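Local coordinates for ABC transporter substrate-binding protein (Bradyrhizobium japonicum, PDB 4I1D) that probably serves as the periplasmic substrate-binding component of an ABC importer, possibly for polyamines, and can hold D-malate in its pocket, at residues I56-D61 / K237-L242; T62-C67 / S230-I235. All blocks are in the same frame, centred on the assembly; numbering follows the deposited sequence.

How the contacts relate
Followed from the N terminus, the chain first reaches 56-61, where a loop runs into strand 59-63, and then 62-67, where that strand gives way to helix 64-72. Some 150 residues later strand 219-235 begins, running antiparallel to strand 59-63. Its last residues, 230-235, close contact 2, and the loop beyond, 237-242, closes contact 1. Contact 2 is therefore nested inside the loop closed by contact 1, as expected of an antiparallel return. The two sites, with centres about 14 Å apart, are joined by the strand pair itself, where V60 N lies 3.0 Å from C234 O, probably a hydrogen bond. Together they tie both ends of strand 59-63 to the late strand and the loop after it.

Contact 1 of 2, residues I56-D61 / K237-L242; sequences IWDVVD and KGAPNL
A239 begins this side of the contact, its CB lying 3.4 Å from D58 OD1 at the point where the two backbones come closest. P240 follows, crossing the aspartate at an angle; its ring carbon CD comes within 3.0 Å of D58 OD1, while P240 N has no hydrogen to offer that oxygen. P240 also packs against E215 of the second subunit, so the turn borders a subunit interface. N241, at the N-cap position of helix 242-252, supplies both hydrogen bonds. Its backbone N donates to D58 OD1 over 2.8 Å, somewhat bent at 148°. The side-chain ND2 reaches D58 OD2 at 3.1 Å along a nearly straight path of 172°, and the oxygen lies almost in the amide plane. Both donors come to the syn side of their oxygen, though tilted out of the carboxylate plane, and the carboxylate and amide planes are steeply inclined to each other. In N241, CG stands beside its own backbone N (chi1 -60°), which lets one residue present a main-chain and a side-chain N-H to the same carboxylate. D58 OD2 has a further donor, the backbone N of T6 in strand 4-9. Three N-H groups thus share the buried carboxylate, an arrangement that would be expected to stabilise its negative charge while joining the loop ahead of helix 242-252 to the residue just before strand 59-63.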
loop_
_atom_site.group_PDB
_atom_site.type_symbol
_atom_site.label_atom_id
_atom_site.label_comp_id
_atom_site.label_asym_id
_atom_site.label_seq_id
_atom_site.Cartn_x
_atom_site.Cartn_y
_atom_site.Cartn_z
ATOM N N ILE A 56 9.678 1.826 -34.904
ATOM C CA ILE A 56 9.052 0.944 -35.895
ATOM C C ILE A 56 7.990 1.679 -36.728
ATOM O O ILE A 56 7.680 1.255 -37.834
ATOM C CB ILE A 56 8.411 -0.322 -35.267
ATOM C CG1 ILE A 56 7.354 0.064 -34.230
ATOM C CG2 ILE A 56 9.470 -1.226 -34.652
ATOM C CD1 ILE A 56 6.732 -1.127 -33.536
ATOM N N TRP A 57 7.438 2.777 -36.202
ATOM C CA TRP A 57 6.424 3.554 -36.934
ATOM C C TRP A 57 7.065 4.674 -37.746
ATOM O O TRP A 57 8.074 5.246 -37.325
ATOM C CB TRP A 57 5.416 4.177 -35.966
ATOM C CG TRP A 57 4.553 3.197 -35.235
ATOM C CD1 TRP A 57 4.267 1.904 -35.601
ATOM C CD2 TRP A 57 3.865 3.427 -34.003
ATOM N NE1 TRP A 57 3.438 1.325 -34.670
ATOM C CE2 TRP A 57 3.181 2.235 -33.675
ATOM C CE3 TRP A 57 3.761 4.526 -33.140
ATOM C CZ2 TRP A 57 2.398 2.115 -32.526
ATOM C CZ3 TRP A 57 2.992 4.401 -31.999
ATOM C CH2 TRP A 57 2.319 3.204 -31.702
ATOM N N ASP A 58 6.479 4.997 -38.898
ATOM C CA ASP A 58 6.955 6.125 -39.714
ATOM C C ASP A 58 6.033 7.333 -39.590
ATOM O O ASP A 58 6.446 8.432 -39.195
ATOM C CB ASP A 58 7.059 5.726 -41.189
ATOM C CG ASP A 58 8.126 4.660 -41.438
ATOM O OD1 ASP A 58 9.320 4.957 -41.218
ATOM O OD2 ASP A 58 7.780 3.532 -41.866
ATOM N N VAL A 59 4.774 7.117 -39.939
ATOM C CA VAL A 59 3.813 8.195 -40.020
ATOM C C VAL A 59 2.681 7.948 -39.034
ATOM O O VAL A 59 2.114 6.860 -38.986
ATOM C CB VAL A 59 3.246 8.332 -41.441
ATOM C CG1 VAL A 59 2.196 9.423 -41.488
ATOM C CG2 VAL A 59 4.371 8.617 -42.436
ATOM N N VAL A 60 2.372 8.973 -38.251
ATOM C CA VAL A 60 1.316 8.910 -37.256
ATOM C C VAL A 60 0.251 9.969 -37.512
ATOM O O VAL A 60 0.558 11.128 -37.779
ATOM C CB VAL A 60 1.884 9.089 -35.839
ATOM C CG1 VAL A 60 0.764 9.203 -34.826
ATOM C CG2 VAL A 60 2.796 7.911 -35.504
ATOM N N ASP A 61 -1.002 9.540 -37.454
ATOM C CA ASP A 61 -2.150 10.425 -37.560
ATOM C C ASP A 61 -2.674 10.668 -36.148
ATOM O O ASP A 61 -3.118 9.734 -35.488
ATOM C CB ASP A 61 -3.231 9.753 -38.401
ATOM C CG ASP A 61 -4.572 10.434 -38.276
ATOM O OD1 ASP A 61 -4.594 11.685 -38.262
ATOM O OD2 ASP A 61 -5.601 9.720 -38.191
ATOM N N LYS A 237 10.716 11.209 -35.600
ATOM C CA LYS A 237 12.143 11.483 -35.687
ATOM C C LYS A 237 12.881 10.139 -35.728
ATOM O O LYS A 237 12.679 9.287 -34.866
ATOM C CB LYS A 237 12.591 12.309 -34.479
ATOM C CG LYS A 237 13.795 13.197 -34.736
ATOM C CD LYS A 237 13.464 14.286 -35.743
ATOM C CE LYS A 237 14.623 15.256 -35.910
ATOM N NZ LYS A 237 14.927 15.982 -34.643
ATOM N N GLY A 238 13.717 9.940 -36.740
ATOM C CA GLY A 238 14.435 8.684 -36.877
ATOM C C GLY A 238 13.630 7.581 -37.553
ATOM O O GLY A 238 13.996 6.405 -37.494
ATOM N N ALA A 239 12.531 7.956 -38.200
ATOM C CA ALA A 239 11.703 6.995 -38.923
ATOM C C ALA A 239 12.543 6.191 -39.919
ATOM O O ALA A 239 13.326 6.762 -40.680
ATOM C CB ALA A 239 10.554 7.705 -39.633
ATOM N N PRO A 240 12.382 4.859 -39.912
ATOM C CA PRO A 240 13.189 3.994 -40.776
ATOM C C PRO A 240 12.941 4.258 -42.261
ATOM O O PRO A 240 13.807 3.953 -43.075
ATOM C CB PRO A 240 12.719 2.580 -40.390
ATOM C CG PRO A 240 11.327 2.775 -39.912
ATOM C CD PRO A 240 11.379 4.092 -39.158
ATOM N N ASN A 241 11.781 4.814 -42.605
ATOM C CA ASN A 241 11.453 5.075 -44.005
ATOM C C ASN A 241 11.084 6.531 -44.256
ATOM O O ASN A 241 10.126 6.825 -44.977
ATOM C CB ASN A 241 10.309 4.179 -44.478
ATOM C CG ASN A 241 10.636 2.702 -44.365
ATOM O OD1 ASN A 241 11.461 2.177 -45.112
ATOM N ND2 ASN A 241 9.972 2.021 -43.435
ATOM N N LEU A 242 11.853 7.431 -43.652
ATOM C CA LEU A 242 11.656 8.866 -43.805
ATOM C C LEU A 242 11.313 9.299 -45.241
ATOM O O LEU A 242 10.221 9.813 -45.490
ATOM C CB LEU A 242 12.897 9.612 -43.319
ATOM C CG LEU A 242 12.801 11.135 -43.415
ATOM C CD1 LEU A 242 11.704 11.638 -42.498
ATOM C CD2 LEU A 242 14.145 11.781 -43.084
#

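Contact 2 of 2, residues T62-C67 / S230-I235; sequences TPTGYC and STSLCI
T64 sets its hydroxyl between two serines of the opposite strand: OG1 is 2.7 Å from S232 OG and 2.8 Å from S230 OG, both hydrogen bonds. S230 and S232 are two residues apart, so their side chains leave the same side of the strand and T64 meets both at once. The serine rotations differ: S232 OG lies beside its own backbone N (chi1 -62°), whereas S230 OG sits between N and the carbonyl carbon (chi1 71°), and these settings bring both hydroxyls to the threonine oxygen. The methyl CG2 of T64 also rests against S232 OG.

Next to this hydroxyl row the main chains pair. T62 and S232 form an antiparallel hydrogen-bonded pair, with T62 N to S232 O at 3.0 Å and S232 N to T62 O at 2.8 Å. At the following, non-hydrogen-bonded pair P63 has no N-H to give, and its ring meets T231 obliquely, P63 CD lying 3.9 Å from T231 CG2. T64 N then donates to S230 O over 3.2 Å, extending the ladder of bonds one residue past the proline. One turn on, C67 points back at the strand, its SG 3.9 Å from C234 SG in an apolar contact of two thiols rather than a disulfide, and 4.0 Å from S232 CB.

The strand-to-helix corner is therefore held on one side of strand 219-235. On the other edge of that strand runs strand 100-112, whose E103 bonds T231 OG1 and whose Y105 touches P63 and T231, while L233 and I235 pack on helix 242-252.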
loop_
_atom_site.group_PDB
_atom_site.type_symbol
_atom_site.label_atom_id
_atom_site.label_comp_id
_atom_site.label_asym_id
_atom_site.label_seq_id
_atom_site.Cartn_x
_atom_site.Cartn_y
_atom_site.Cartn_z
ATOM N N THR A 62 -2.621 11.915 -35.683
ATOM C CA THR A 62 -2.942 12.203 -34.286
ATOM C C THR A 62 -3.544 13.605 -34.098
ATOM O O THR A 62 -3.313 14.494 -34.923
ATOM C CB THR A 62 -1.662 12.046 -33.430
ATOM O OG1 THR A 62 -1.994 12.026 -32.035
ATOM C CG2 THR A 62 -0.694 13.188 -33.713
ATOM N N PRO A 63 -4.326 13.813 -33.016
ATOM C CA PRO A 63 -4.812 15.170 -32.747
ATOM C C PRO A 63 -3.697 16.202 -32.847
ATOM O O PRO A 63 -2.600 16.026 -32.326
ATOM C CB PRO A 63 -5.350 15.070 -31.315
ATOM C CG PRO A 63 -5.877 13.662 -31.260
ATOM C CD PRO A 63 -4.863 12.845 -32.040
ATOM N N THR A 64 -4.011 17.285 -33.533
ATOM C CA THR A 64 -3.034 18.259 -33.977
ATOM C C THR A 64 -2.194 18.838 -32.830
ATOM O O THR A 64 -1.009 19.120 -32.998
ATOM C CB THR A 64 -3.765 19.364 -34.761
ATOM O OG1 THR A 64 -4.457 18.759 -35.860
ATOM C CG2 THR A 64 -2.810 20.400 -35.283
ATOM N N GLY A 65 -2.801 18.986 -31.661
ATOM C CA GLY A 65 -2.103 19.562 -30.522
ATOM C C GLY A 65 -0.912 18.740 -30.068
ATOM O O GLY A 65 0.075 19.290 -29.580
ATOM N N TYR A 66 -1.001 17.421 -30.228
ATOM C CA TYR A 66 0.094 16.527 -29.858
ATOM C C TYR A 66 1.261 16.666 -30.821
ATOM O O TYR A 66 2.414 16.443 -30.451
ATOM C CB TYR A 66 -0.375 15.068 -29.812
ATOM C CG TYR A 66 -1.462 14.808 -28.793
ATOM C CD1 TYR A 66 -1.520 15.535 -27.617
ATOM C CD2 TYR A 66 -2.436 13.847 -29.015
ATOM C CE1 TYR A 66 -2.516 15.310 -26.688
ATOM C CE2 TYR A 66 -3.436 13.614 -28.092
ATOM C CZ TYR A 66 -3.473 14.348 -26.929
ATOM O OH TYR A 66 -4.469 14.126 -26.001
ATOM N N CYS A 67 0.960 17.028 -32.062
ATOM C CA CYS A 67 2.014 17.293 -33.032
ATOM C C CYS A 67 2.826 18.487 -32.599
ATOM O O CYS A 67 4.045 18.483 -32.728
ATOM C CB CYS A 67 1.436 17.532 -34.425
ATOM S SG CYS A 67 0.584 16.090 -35.075
ATOM N N SER A 230 -9.293 18.678 -35.225
ATOM C CA SER A 230 -8.635 18.006 -36.339
ATOM C C SER A 230 -7.507 17.090 -35.888
ATOM O O SER A 230 -6.891 17.307 -34.840
ATOM C CB SER A 230 -8.048 19.048 -37.296
ATOM O OG SER A 230 -6.928 19.687 -36.700
ATOM N N THR A 231 -7.219 16.074 -36.695
ATOM C CA THR A 231 -5.948 15.362 -36.566
ATOM C C THR A 231 -5.009 15.800 -37.690
ATOM O O THR A 231 -5.446 16.361 -38.710
ATOM C CB THR A 231 -6.113 13.826 -36.593
ATOM O OG1 THR A 231 -6.805 13.441 -37.785
ATOM C CG2 THR A 231 -6.898 13.338 -35.359
ATOM N N SER A 232 -3.720 15.556 -37.483
ATOM C CA SER A 232 -2.695 15.879 -38.467
ATOM C C SER A 232 -1.718 14.705 -38.630
ATOM O O SER A 232 -1.576 13.867 -37.732
ATOM C CB SER A 232 -1.915 17.141 -38.046
ATOM O OG SER A 232 -2.768 18.271 -37.969
ATOM N N LEU A 233 -1.041 14.662 -39.775
ATOM C CA LEU A 233 -0.016 13.661 -40.026
ATOM C C LEU A 233 1.343 14.248 -39.671
ATOM O O LEU A 233 1.607 15.421 -39.951
ATOM C CB LEU A 233 -0.026 13.261 -41.492
ATOM C CG LEU A 233 -1.348 12.743 -42.056
ATOM C CD1 LEU A 233 -1.121 12.254 -43.470
ATOM C CD2 LEU A 233 -1.892 11.618 -41.187
ATOM N N CYS A 234 2.189 13.427 -39.051
ATOM C CA CYS A 234 3.565 13.795 -38.721
ATOM C C CYS A 234 4.420 12.545 -38.848
ATOM O O CYS A 234 3.893 11.435 -38.928
ATOM C CB CYS A 234 3.663 14.332 -37.299
ATOM S SG CYS A 234 3.001 13.169 -36.065
ATOM N N ILE A 235 5.736 12.728 -38.859
ATOM C CA ILE A 235 6.672 11.652 -39.131
ATOM C C ILE A 235 7.592 11.540 -37.943
ATOM O O ILE A 235 8.095 12.554 -37.460
ATOM C CB ILE A 235 7.514 11.972 -40.379
ATOM C CG1 ILE A 235 6.610 12.142 -41.601
ATOM C CG2 ILE A 235 8.581 10.906 -40.612
ATOM C CD1 ILE A 235 7.359 12.585 -42.856
#